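Local coordinates for protein transcriptional regulator, PadR family (Bacillus cereus, PDB 4ESB) that probably binds DNA as a dimeric transcriptional regulator of the PadR family, using a winged helix-turn-helix fold, at residues Cys13-Ile18 with Tyr74-Lys79. Residues are numbered along the deposited sequence; the frame is centred on the assembly and turned at random.
Sequences CILYII and YHITDK. With GOL (glycerol), chain E.
Leu15 meets Ile76 through branch ends: CD2 of the leucine comes to 4.1 Å from CD1 of the isoleucine, the two side chains crossing at about a right angle. The same CD1 also lies 3.8 Å from Leu15 O; CG1 anti to the backbone N (chi1 -162°) and an extended chi2 carry it out to the helix. Leucine suits its place, since its side chain also touches Met52, Ile58 and Leu84. Here helix 10-20 of the winged helix-turn-helix domain packs against strand 70-76, the second long strand of the wing hairpin, the axes of 13-18 and 74-76 lying at 99°. On another flank of the helix, Ile17 packs on Leu101 of the second subunit. One turn beyond Leu15, Ile18 uses both its branches, as a beta-branched residue can: CG2 rests against the strand backbone, 3.4 Å from Tyr74 O and 3.6 Å from His75 CA, while CD1 reaches Tyr74 CB at 3.9 Å. The tyrosine ring turns off toward Gln53, and it is its CB that faces the helix. A glycerol, likely a crystallisation additive, bridges the backbones, its O1 donating to Ile18 O at 2.8 Å and weakly accepting from Ile76 N.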
ATOM      1  N   CYS A  13       8.519  -4.619  -5.188  1.00 44.28           N
ATOM      2  CA  CYS A  13       9.687  -5.084  -4.446  1.00 36.13           C
ATOM      3  C   CYS A  13      10.405  -6.182  -5.220  1.00 33.21           C
ATOM      4  O   CYS A  13      11.621  -6.324  -5.136  1.00 34.87           O
ATOM      5  CB  CYS A  13       9.277  -5.586  -3.062  1.00 38.56           C
ATOM      6  SG  CYS A  13       8.727  -4.265  -1.953  1.00 41.95           S
ATOM      7  N   ILE A  14       9.636  -6.960  -5.972  1.00 31.06           N
ATOM      8  CA  ILE A  14      10.201  -7.959  -6.867  1.00 33.36           C
ATOM      9  C   ILE A  14      11.002  -7.287  -7.985  1.00 44.55           C
ATOM     10  O   ILE A  14      12.095  -7.737  -8.328  1.00 46.81           O
ATOM     11  CB  ILE A  14       9.103  -8.858  -7.470  1.00 35.46           C
ATOM     12  CG1 ILE A  14       8.691  -9.917  -6.448  1.00 34.18           C
ATOM     13  CG2 ILE A  14       9.590  -9.524  -8.755  1.00 32.63           C
ATOM     14  CD1 ILE A  14       7.578 -10.831  -6.909  1.00 37.19           C
ATOM     15  N   LEU A  15      10.463  -6.210  -8.549  1.00 41.77           N
ATOM     16  CA  LEU A  15      11.180  -5.469  -9.580  1.00 38.34           C
ATOM     17  C   LEU A  15      12.455  -4.865  -9.008  1.00 41.68           C
ATOM     18  O   LEU A  15      13.501  -4.890  -9.658  1.00 38.30           O
ATOM     19  CB  LEU A  15      10.310  -4.362 -10.181  1.00 40.91           C
ATOM     20  CG  LEU A  15       9.147  -4.791 -11.078  1.00 45.48           C
ATOM     21  CD1 LEU A  15       8.314  -3.580 -11.466  1.00 37.01           C
ATOM     22  CD2 LEU A  15       9.650  -5.510 -12.320  1.00 40.78           C
ATOM     23  N   TYR A  16      12.372  -4.324  -7.795  1.00 36.61           N
ATOM     24  CA  TYR A  16      13.547  -3.736  -7.165  1.00 33.36           C
ATOM     25  C   TYR A  16      14.655  -4.767  -7.036  1.00 36.77           C
ATOM     26  O   TYR A  16      15.794  -4.527  -7.428  1.00 47.81           O
ATOM     27  CB  TYR A  16      13.225  -3.180  -5.779  1.00 31.03           C
ATOM     28  CG  TYR A  16      14.453  -2.623  -5.102  1.00 41.29           C
ATOM     29  CD1 TYR A  16      14.980  -1.395  -5.481  1.00 46.82           C
ATOM     30  CD2 TYR A  16      15.105  -3.335  -4.103  1.00 46.88           C
ATOM     31  CE1 TYR A  16      16.111  -0.885  -4.876  1.00 49.13           C
ATOM     32  CE2 TYR A  16      16.237  -2.833  -3.491  1.00 42.54           C
ATOM     33  CZ  TYR A  16      16.736  -1.608  -3.883  1.00 57.73           C
ATOM     34  OH  TYR A  16      17.863  -1.105  -3.278  1.00 73.91           O
ATOM     35  N   ILE A  17      14.306  -5.920  -6.476  1.00 47.22           N
ATOM     36  CA  ILE A  17      15.275  -6.976  -6.222  1.00 38.05           C
ATOM     37  C   ILE A  17      15.907  -7.464  -7.519  1.00 35.97           C
ATOM     38  O   ILE A  17      17.129  -7.575  -7.616  1.00 39.03           O
ATOM     39  CB  ILE A  17      14.623  -8.156  -5.475  1.00 38.74           C
ATOM     40  CG1 ILE A  17      14.427  -7.789  -4.001  1.00 34.17           C
ATOM     41  CG2 ILE A  17      15.481  -9.408  -5.590  1.00 35.04           C
ATOM     42  CD1 ILE A  17      13.381  -8.619  -3.292  1.00 48.03           C
ATOM     43  N   ILE A  18      15.075  -7.747  -8.516  1.00 39.29           N
ATOM     44  CA  ILE A  18      15.567  -8.219  -9.807  1.00 40.64           C
ATOM     45  C   ILE A  18      16.410  -7.155 -10.505  1.00 39.50           C
ATOM     46  O   ILE A  18      17.355  -7.483 -11.224  1.00 39.64           O
ATOM     47  CB  ILE A  18      14.410  -8.646 -10.733  1.00 36.52           C
ATOM     48  CG1 ILE A  18      13.668  -9.845 -10.132  1.00 33.64           C
ATOM     49  CG2 ILE A  18      14.942  -8.995 -12.116  1.00 28.61           C
ATOM     50  CD1 ILE A  18      12.608 -10.442 -11.037  1.00 35.26           C
ATOM     51  N   TYR A  74      16.100 -14.391 -13.888  1.00 41.87           N
ATOM     52  CA  TYR A  74      15.252 -13.294 -14.343  1.00 38.90           C
ATOM     53  C   TYR A  74      16.003 -11.969 -14.305  1.00 45.11           C
ATOM     54  O   TYR A  74      16.722 -11.680 -13.348  1.00 40.30           O
ATOM     55  CB  TYR A  74      14.000 -13.177 -13.471  1.00 44.60           C
ATOM     56  CG  TYR A  74      13.074 -14.369 -13.528  1.00 48.62           C
ATOM     57  CD1 TYR A  74      12.164 -14.516 -14.567  1.00 37.85           C
ATOM     58  CD2 TYR A  74      13.097 -15.338 -12.534  1.00 40.81           C
ATOM     59  CE1 TYR A  74      11.312 -15.601 -14.619  1.00 45.94           C
ATOM     60  CE2 TYR A  74      12.248 -16.427 -12.578  1.00 45.84           C
ATOM     61  CZ  TYR A  74      11.357 -16.553 -13.622  1.00 47.89           C
ATOM     62  OH  TYR A  74      10.510 -17.635 -13.671  1.00 43.47           O
ATOM     63  N   HIS A  75      15.839 -11.170 -15.354  1.00 51.69           N
ATOM     64  CA  HIS A  75      16.339  -9.800 -15.353  1.00 40.05           C
ATOM     65  C   HIS A  75      15.226  -8.838 -15.747  1.00 32.85           C
ATOM     66  O   HIS A  75      14.227  -9.238 -16.342  1.00 37.25           O
ATOM     67  CB  HIS A  75      17.542  -9.644 -16.288  1.00 36.46           C
ATOM     68  CG  HIS A  75      17.219  -9.852 -17.735  1.00 34.91           C
ATOM     69  ND1 HIS A  75      16.467  -8.960 -18.466  1.00 44.72           N
ATOM     70  CD2 HIS A  75      17.556 -10.849 -18.589  1.00 38.65           C
ATOM     71  CE1 HIS A  75      16.350  -9.400 -19.708  1.00 41.64           C
ATOM     72  NE2 HIS A  75      17.002 -10.542 -19.807  1.00 39.39           N
ATOM     73  N   ILE A  76      15.417  -7.568 -15.413  1.00 36.43           N
ATOM     74  CA  ILE A  76      14.401  -6.541 -15.611  1.00 44.44           C
ATOM     75  C   ILE A  76      14.530  -5.929 -17.002  1.00 41.30           C
ATOM     76  O   ILE A  76      15.639  -5.769 -17.516  1.00 35.05           O
ATOM     77  CB  ILE A  76      14.541  -5.433 -14.540  1.00 39.00           C
ATOM     78  CG1 ILE A  76      13.265  -4.595 -14.446  1.00 37.55           C
ATOM     79  CG2 ILE A  76      15.757  -4.553 -14.829  1.00 39.18           C
ATOM     80  CD1 ILE A  76      13.228  -3.701 -13.217  1.00 34.77           C
ATOM     81  N   THR A  77      13.395  -5.606 -17.614  1.00 42.37           N
ATOM     82  CA  THR A  77      13.391  -4.948 -18.919  1.00 44.94           C
ATOM     83  C   THR A  77      13.389  -3.436 -18.734  1.00 39.58           C
ATOM     84  O   THR A  77      13.226  -2.941 -17.618  1.00 43.34           O
ATOM     85  CB  THR A  77      12.155  -5.332 -19.759  1.00 34.75           C
ATOM     86  OG1 THR A  77      10.968  -4.810 -19.147  1.00 32.45           O
ATOM     87  CG2 THR A  77      12.040  -6.846 -19.897  1.00 43.93           C
ATOM     88  N   ASP A  78      13.574  -2.703 -19.827  1.00 47.61           N
ATOM     89  CA  ASP A  78      13.511  -1.247 -19.778  1.00 39.70           C
ATOM     90  C   ASP A  78      12.136  -0.803 -19.290  1.00 34.36           C
ATOM     91  O   ASP A  78      12.018   0.085 -18.447  1.00 35.08           O
ATOM     92  CB  ASP A  78      13.797  -0.646 -21.152  1.00 41.77           C
ATOM     93  CG  ASP A  78      13.495   0.839 -21.210  1.00 42.91           C
ATOM     94  OD1 ASP A  78      14.264   1.629 -20.622  1.00 43.32           O
ATOM     95  OD2 ASP A  78      12.486   1.216 -21.844  1.00 40.91           O
ATOM     96  N   LYS A  79      11.099  -1.428 -19.834  1.00 33.50           N
ATOM     97  CA  LYS A  79       9.733  -1.156 -19.408  1.00 38.42           C
ATOM     98  C   LYS A  79       9.587  -1.411 -17.909  1.00 45.78           C
ATOM     99  O   LYS A  79       8.930  -0.649 -17.201  1.00 46.28           O
ATOM    100  CB  LYS A  79       8.750  -2.036 -20.183  1.00 39.26           C
ATOM    101  CG  LYS A  79       7.295  -1.832 -19.794  1.00 40.62           C
ATOM    102  CD  LYS A  79       6.373  -2.746 -20.584  1.00 46.61           C
ATOM    103  CE  LYS A  79       4.931  -2.621 -20.112  1.00 45.14           C
ATOM    104  NZ  LYS A  79       4.040  -3.627 -20.752  1.00 47.93           N
TER
HETATM  105  C1  GOL E 204      19.521  -6.588 -13.561  1.00 52.56           C
HETATM  106  O1  GOL E 204      18.363  -7.349 -13.819  1.00 45.56           O
HETATM  107  C2  GOL E 204      20.774  -7.435 -13.737  1.00 52.80           C
HETATM  108  O2  GOL E 204      21.241  -7.895 -12.490  1.00 71.11           O
HETATM  109  C3  GOL E 204      21.835  -6.571 -14.400  1.00 68.60           C
HETATM  110  O3  GOL E 204      22.864  -7.369 -14.935  1.00 75.37           O